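Local coordinates for DUF4627 domain-containing protein (Bacteroides thetaiotaomicron, PDB 3SEE) that is of unknown function but probably binds sugars through its galactose-binding-like beta-sandwich domain, at residues A[166-174]-A[183-191]. Sequence-based numbering, arbitrary orientation.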
# COMPACT_ATOMS: atom_id res chain seq x y z
N TYR A 166 7.58 -0.37 -9.15
CA TYR A 166 8.35 0.46 -8.23
C TYR A 166 9.84 0.32 -8.53
O TYR A 166 10.30 -0.74 -8.99
CB TYR A 166 8.07 0.06 -6.74
CG TYR A 166 6.79 0.72 -6.23
CD1 TYR A 166 5.57 0.12 -6.38
CD2 TYR A 166 6.83 1.98 -5.67
CE1 TYR A 166 4.41 0.79 -5.95
CE2 TYR A 166 5.70 2.65 -5.28
CZ TYR A 166 4.48 2.04 -5.41
OH TYR A 166 3.30 2.66 -5.04
N ASP A 167 10.59 1.38 -8.23
CA ASP A 167 12.05 1.35 -8.32
C ASP A 167 12.60 1.34 -6.89
O ASP A 167 12.62 2.36 -6.22
CB ASP A 167 12.57 2.56 -9.09
CG ASP A 167 14.04 2.46 -9.41
OD1 ASP A 167 14.73 1.59 -8.85
OD2 ASP A 167 14.51 3.28 -10.26
N MSE A 168 13.03 0.16 -6.44
CA MSE A 168 13.62 0.07 -5.11
C MSE A 168 14.98 0.78 -5.04
O MSE A 168 15.51 1.00 -3.94
CB MSE A 168 13.73 -1.40 -4.66
CG MSE A 168 12.47 -1.97 -4.04
SE MSE A 168 10.84 -1.57 -5.03
CE MSE A 168 9.77 -2.76 -4.01
N GLY A 169 15.55 1.11 -6.20
CA GLY A 169 16.71 1.95 -6.27
C GLY A 169 16.51 3.45 -6.09
O GLY A 169 17.50 4.21 -6.11
N GLN A 170 15.25 3.91 -5.92
CA GLN A 170 14.99 5.30 -5.64
C GLN A 170 13.96 5.42 -4.53
O GLN A 170 13.03 4.64 -4.44
CB GLN A 170 14.50 6.06 -6.88
CG GLN A 170 15.47 6.00 -8.04
CD GLN A 170 14.99 6.78 -9.22
OE1 GLN A 170 14.50 6.19 -10.22
NE2 GLN A 170 15.11 8.07 -9.14
N VAL A 171 14.18 6.41 -3.68
CA VAL A 171 13.26 6.71 -2.60
C VAL A 171 12.79 8.15 -2.70
O VAL A 171 13.47 9.01 -3.26
CB VAL A 171 13.85 6.41 -1.20
CG1 VAL A 171 14.00 4.90 -0.96
CG2 VAL A 171 15.21 7.13 -1.01
N VAL A 172 11.61 8.39 -2.13
CA VAL A 172 11.07 9.71 -1.98
C VAL A 172 10.78 9.95 -0.48
O VAL A 172 10.41 9.03 0.25
CB VAL A 172 9.86 9.90 -2.95
CG1 VAL A 172 8.74 8.89 -2.71
CG2 VAL A 172 9.35 11.32 -2.98
N ASN A 173 11.00 11.18 -0.02
CA ASN A 173 10.95 11.53 1.38
C ASN A 173 9.59 12.06 1.83
O ASN A 173 9.47 12.62 2.91
CB ASN A 173 12.06 12.54 1.72
CG ASN A 173 11.76 13.90 1.17
OD1 ASN A 173 10.86 14.05 0.34
ND2 ASN A 173 12.51 14.92 1.59
N ALA A 174 8.54 11.83 1.03
CA ALA A 174 7.19 12.27 1.38
C ALA A 174 6.21 11.60 0.46
O ALA A 174 6.56 11.16 -0.63
CB ALA A 174 7.06 13.80 1.29
N ALA A 183 10.04 20.77 0.10
CA ALA A 183 11.05 19.91 0.72
C ALA A 183 11.09 18.50 0.13
O ALA A 183 11.91 17.68 0.54
CB ALA A 183 10.82 19.82 2.25
N LEU A 184 10.23 18.19 -0.83
CA LEU A 184 10.19 16.84 -1.41
C LEU A 184 11.51 16.57 -2.14
O LEU A 184 11.98 17.41 -2.93
CB LEU A 184 9.00 16.69 -2.37
CG LEU A 184 8.81 15.30 -3.00
CD1 LEU A 184 7.31 15.05 -3.26
CD2 LEU A 184 9.61 15.10 -4.28
N GLU A 185 12.08 15.40 -1.90
CA GLU A 185 13.30 14.94 -2.52
C GLU A 185 13.19 13.50 -2.96
O GLU A 185 12.75 12.65 -2.20
CB GLU A 185 14.47 15.02 -1.53
CG GLU A 185 14.82 16.40 -1.03
CD GLU A 185 16.05 16.44 -0.13
OE1 GLU A 185 16.76 15.43 -0.01
OE2 GLU A 185 16.31 17.53 0.45
N VAL A 186 13.62 13.25 -4.20
CA VAL A 186 13.84 11.93 -4.73
C VAL A 186 15.34 11.70 -4.68
O VAL A 186 16.11 12.59 -5.08
CB VAL A 186 13.34 11.82 -6.17
CG1 VAL A 186 13.70 10.47 -6.77
CG2 VAL A 186 11.81 12.05 -6.24
N SER A 187 15.77 10.55 -4.21
CA SER A 187 17.18 10.22 -4.14
C SER A 187 17.43 8.75 -4.46
O SER A 187 16.54 7.90 -4.35
CB SER A 187 17.73 10.61 -2.78
OG SER A 187 17.07 9.89 -1.75
N ASP A 188 18.66 8.44 -4.83
CA ASP A 188 19.03 7.06 -5.05
C ASP A 188 19.15 6.35 -3.70
O ASP A 188 19.78 6.85 -2.76
CB ASP A 188 20.37 6.94 -5.77
CG ASP A 188 20.32 7.39 -7.21
OD1 ASP A 188 19.24 7.57 -7.79
OD2 ASP A 188 21.43 7.52 -7.79
N THR A 189 18.56 5.17 -3.61
CA THR A 189 18.59 4.39 -2.37
C THR A 189 20.03 4.01 -2.07
O THR A 189 20.73 3.51 -2.93
CB THR A 189 17.79 3.11 -2.54
OG1 THR A 189 16.52 3.47 -3.11
CG2 THR A 189 17.58 2.39 -1.21
N ASP A 190 20.47 4.22 -0.85
CA ASP A 190 21.80 3.77 -0.45
C ASP A 190 21.82 2.25 -0.43
O ASP A 190 20.82 1.61 -0.05
CB ASP A 190 22.15 4.33 0.93
CG ASP A 190 23.60 4.11 1.30
OD1 ASP A 190 24.47 4.87 0.85
OD2 ASP A 190 23.86 3.16 2.05
N ASP A 191 22.96 1.66 -0.79
CA ASP A 191 23.10 0.21 -0.72
C ASP A 191 22.73 -0.35 0.67
O ASP A 191 22.20 -1.45 0.77
CB ASP A 191 24.56 -0.18 -1.01
CG ASP A 191 24.95 -0.09 -2.47
OD1 ASP A 191 24.08 0.06 -3.35
OD2 ASP A 191 26.17 -0.24 -2.75
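Strands 170-172 and 186-188 pair antiparallel at one edge of the larger sheet, with V171 opposite S187 as the hydrogen-bonded pair. V171 N gives to S187 O at 2.9 Å and S187 N returns a bond to V171 O, both nearly in line with the acceptor carbonyl. The methyl CG2 of V171 lies 3.4 Å from S187 OG. On the other face of the sheet V172 packs against V186, its neighbour in a non-hydrogen-bonded pair.

The fold is a galactose-binding-like beta-sandwich. The chain turns a corner at M168 and G169, where D167 to Q170 form a type I turn and D167 OD1 makes an Asx turn with G169 N. Strand 170-172 then runs between strands 130-133 and 186-188. T189 holds the corner by two bonds: its OG1 gives to M168 O at 2.8 Å, from above the carbonyl plane, and its N gives to G169 O.

N173 closes the other end with both polar atoms of its amide. N173 OD1 accepts from E185 N at 2.9 Å, with the donor above the carbonyl plane. N173 ND2 gives a nearly straight bond (177°) to A183 O, which lies in the amide plane. With chi1 at 73°, CG sits between the backbone N and C and the amide reaches across to 183-185. A leucine here would probably leave E185 N and A183 O without these partners, so that the 183-185 backbone is held less firmly. N173 N also gives a longer bond, 3.2 Å, to E185 O.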